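Local coordinates for protein acyl-coenzyme A oxidase 3 (Yarrowia lipolytica, PDB 5YS9) that oxidises acyl-CoA substrates to trans-2-enoyl-CoA with FAD and molecular oxygen, releasing hydrogen peroxide in peroxisomal fatty acid beta-oxidation, at residues 367-371 with 565-569. Residues are numbered along the deposited sequence; the frame is centred on the assembly and turned at random.
Sequences MAADQ and AFYER
Met-367 lies across the base of Arg-569, the two side chains meeting at about a right angle. With CG beside the backbone N (chi1 -64°) and the chain bent twice beyond it, the sulfur SD comes 3.6 Å from CB of Arg-569, while CG rests 3.9 Å from CD1 of Phe-566, approaching the ring obliquely. That ring also packs on Tyr-363 and Ala-364, a turn earlier on the same helix as Met-367. One residue on, small side chains let the backbones draw close: CA of Ala-368 stands 3.9 Å from CB of Ala-565, and the two CA atoms are 5.3 Å apart. Asp-370 deals with Arg-569 through a water. The water accepts from NH2 of Arg-569 at 3.1 Å, at the edge of the guanidinium and in its plane, and donates to OD2 of Asp-370. The two charged groups are not themselves in contact, and Asp-370 has its salt bridge with Lys-366. Gln-371 closes the row, its CB 3.9 Å from CB of Ala-565 and its CG anti to the backbone N (chi1 -178°), which carries the chain over Ala-565 until the amide crosses the Glu-568 side chain. An alanine here would probably keep the CB contact but remove CG from over Ala-565 and take away the amide that crosses Glu-568, opening a gap between the two helices there. The two helix segments cross at 69°, with 8.8 Å between their axes. Helix 349-385, which carries the FAD-pocket residue Arg-354 near its start, belongs to the C-alpha1 domain, and helix 547-573 to the C-terminal alpha-helical domain; their crossing is the interdomain helix packing of the acyl-CoA oxidase fold.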
ATOM      1  N   MET A 367     -23.581   1.839  -0.231  1.00 39.30           N
ATOM      2  CA  MET A 367     -24.831   1.077  -0.218  1.00 42.30           C
ATOM      3  C   MET A 367     -24.803  -0.063   0.807  1.00 40.05           C
ATOM      4  O   MET A 367     -25.818  -0.338   1.442  1.00 40.02           O
ATOM      5  CB  MET A 367     -25.162   0.535  -1.621  1.00 44.91           C
ATOM      6  CG  MET A 367     -25.426   1.606  -2.681  1.00 44.04           C
ATOM      7  SD  MET A 367     -26.571   2.824  -2.025  1.00 49.25           S
ATOM      8  CE  MET A 367     -25.555   4.240  -1.581  1.00 52.15           C
ATOM      9  N   ALA A 368     -23.653  -0.687   1.005  1.00 34.40           N
ATOM     10  CA  ALA A 368     -23.544  -1.725   2.032  1.00 32.85           C
ATOM     11  C   ALA A 368     -23.592  -1.171   3.482  1.00 33.05           C
ATOM     12  O   ALA A 368     -24.149  -1.770   4.381  1.00 36.32           O
ATOM     13  CB  ALA A 368     -22.312  -2.552   1.809  1.00 32.05           C
ATOM     14  N   ALA A 369     -23.026  -0.016   3.709  1.00 34.89           N
ATOM     15  CA  ALA A 369     -23.233   0.696   4.957  1.00 34.63           C
ATOM     16  C   ALA A 369     -24.691   1.060   5.223  1.00 34.25           C
ATOM     17  O   ALA A 369     -25.131   1.004   6.359  1.00 40.63           O
ATOM     18  CB  ALA A 369     -22.383   1.969   4.987  1.00 34.29           C
ATOM     19  N   ASP A 370     -25.385   1.516   4.194  1.00 37.21           N
ATOM     20  CA  ASP A 370     -26.776   1.963   4.292  1.00 36.80           C
ATOM     21  C   ASP A 370     -27.669   0.760   4.476  1.00 37.82           C
ATOM     22  O   ASP A 370     -28.484   0.762   5.375  1.00 38.35           O
ATOM     23  CB  ASP A 370     -27.205   2.766   3.049  1.00 40.18           C
ATOM     24  CG  ASP A 370     -26.600   4.202   2.996  1.00 44.83           C
ATOM     25  OD1 ASP A 370     -25.843   4.626   3.904  1.00 51.77           O
ATOM     26  OD2 ASP A 370     -26.884   4.937   2.026  1.00 44.24           O
ATOM     27  N   GLN A 371     -27.501  -0.279   3.645  1.00 40.42           N
ATOM     28  CA  GLN A 371     -28.275  -1.506   3.763  1.00 37.85           C
ATOM     29  C   GLN A 371     -28.125  -2.144   5.138  1.00 40.65           C
ATOM     30  O   GLN A 371     -29.095  -2.696   5.699  1.00 40.81           O
ATOM     31  CB  GLN A 371     -27.877  -2.480   2.675  1.00 44.81           C
ATOM     32  CG  GLN A 371     -28.633  -3.832   2.632  1.00 54.03           C
ATOM     33  CD  GLN A 371     -30.006  -3.786   1.942  1.00 62.59           C
ATOM     34  OE1 GLN A 371     -30.289  -4.640   1.097  1.00 79.05           O
ATOM     35  NE2 GLN A 371     -30.858  -2.802   2.287  1.00 56.00           N
ATOM     36  N   ALA A 565     -26.374  -5.610  -1.944  1.00 43.46           N
ATOM     37  CA  ALA A 565     -26.731  -4.308  -1.376  1.00 38.99           C
ATOM     38  C   ALA A 565     -26.767  -3.192  -2.409  1.00 41.45           C
ATOM     39  O   ALA A 565     -27.653  -2.330  -2.344  1.00 39.72           O
ATOM     40  CB  ALA A 565     -25.813  -3.951  -0.232  1.00 38.70           C
ATOM     41  N   PHE A 566     -25.848  -3.213  -3.380  1.00 40.03           N
ATOM     42  CA  PHE A 566     -25.905  -2.217  -4.453  1.00 41.10           C
ATOM     43  C   PHE A 566     -27.257  -2.268  -5.207  1.00 40.48           C
ATOM     44  O   PHE A 566     -27.980  -1.276  -5.275  1.00 38.23           O
ATOM     45  CB  PHE A 566     -24.716  -2.405  -5.421  1.00 42.32           C
ATOM     46  CG  PHE A 566     -24.240  -1.135  -6.116  1.00 38.63           C
ATOM     47  CD1 PHE A 566     -25.011   0.034  -6.187  1.00 39.45           C
ATOM     48  CD2 PHE A 566     -23.011  -1.140  -6.762  1.00 41.12           C
ATOM     49  CE1 PHE A 566     -24.546   1.163  -6.871  1.00 39.26           C
ATOM     50  CE2 PHE A 566     -22.544  -0.010  -7.448  1.00 38.66           C
ATOM     51  CZ  PHE A 566     -23.314   1.129  -7.510  1.00 37.11           C
ATOM     52  N   TYR A 567     -27.612  -3.441  -5.723  1.00 45.57           N
ATOM     53  CA  TYR A 567     -28.880  -3.622  -6.478  1.00 43.82           C
ATOM     54  C   TYR A 567     -30.149  -3.338  -5.657  1.00 41.38           C
ATOM     55  O   TYR A 567     -31.034  -2.596  -6.110  1.00 34.07           O
ATOM     56  CB  TYR A 567     -28.913  -5.019  -7.098  1.00 39.44           C
ATOM     57  CG  TYR A 567     -27.936  -5.199  -8.255  1.00 39.77           C
ATOM     58  CD1 TYR A 567     -27.924  -4.312  -9.331  1.00 38.60           C
ATOM     59  CD2 TYR A 567     -27.026  -6.274  -8.293  1.00 40.31           C
ATOM     60  CE1 TYR A 567     -27.048  -4.483 -10.405  1.00 36.77           C
ATOM     61  CE2 TYR A 567     -26.144  -6.456  -9.373  1.00 36.47           C
ATOM     62  CZ  TYR A 567     -26.162  -5.550 -10.416  1.00 37.94           C
ATOM     63  OH  TYR A 567     -25.335  -5.714 -11.497  1.00 40.39           O
ATOM     64  N   GLU A 568     -30.182  -3.864  -4.425  1.00 44.22           N
ATOM     65  CA  GLU A 568     -31.320  -3.665  -3.503  1.00 45.81           C
ATOM     66  C   GLU A 568     -31.582  -2.207  -3.222  1.00 43.55           C
ATOM     67  O   GLU A 568     -32.733  -1.794  -3.129  1.00 49.29           O
ATOM     68  CB  GLU A 568     -31.145  -4.427  -2.158  1.00 53.46           C
ATOM     69  CG  GLU A 568     -32.052  -5.658  -1.970  1.00 66.38           C
ATOM     70  CD  GLU A 568     -31.330  -6.941  -1.501  1.00 72.34           C
ATOM     71  OE1 GLU A 568     -31.270  -7.899  -2.320  1.00 67.92           O
ATOM     72  OE2 GLU A 568     -30.841  -7.012  -0.332  1.00 71.17           O
ATOM     73  N   ARG A 569     -30.523  -1.425  -3.062  1.00 44.28           N
ATOM     74  CA  ARG A 569     -30.658   0.000  -2.710  1.00 45.90           C
ATOM     75  C   ARG A 569     -31.078   0.815  -3.930  1.00 41.88           C
ATOM     76  O   ARG A 569     -31.786   1.802  -3.786  1.00 42.30           O
ATOM     77  CB  ARG A 569     -29.350   0.584  -2.105  1.00 49.16           C
ATOM     78  CG  ARG A 569     -28.902   0.040  -0.735  1.00 48.79           C
ATOM     79  CD  ARG A 569     -29.813   0.359   0.458  1.00 51.07           C
ATOM     80  NE  ARG A 569     -30.339   1.725   0.452  1.00 51.86           N
ATOM     81  CZ  ARG A 569     -31.621   2.077   0.613  1.00 50.43           C
ATOM     82  NH1 ARG A 569     -32.583   1.185   0.846  1.00 50.42           N
ATOM     83  NH2 ARG A 569     -31.940   3.363   0.559  1.00 50.85           N
TER
HETATM   84  O   HOH W   1     -29.191   4.713  -0.029  1.00 64.95           O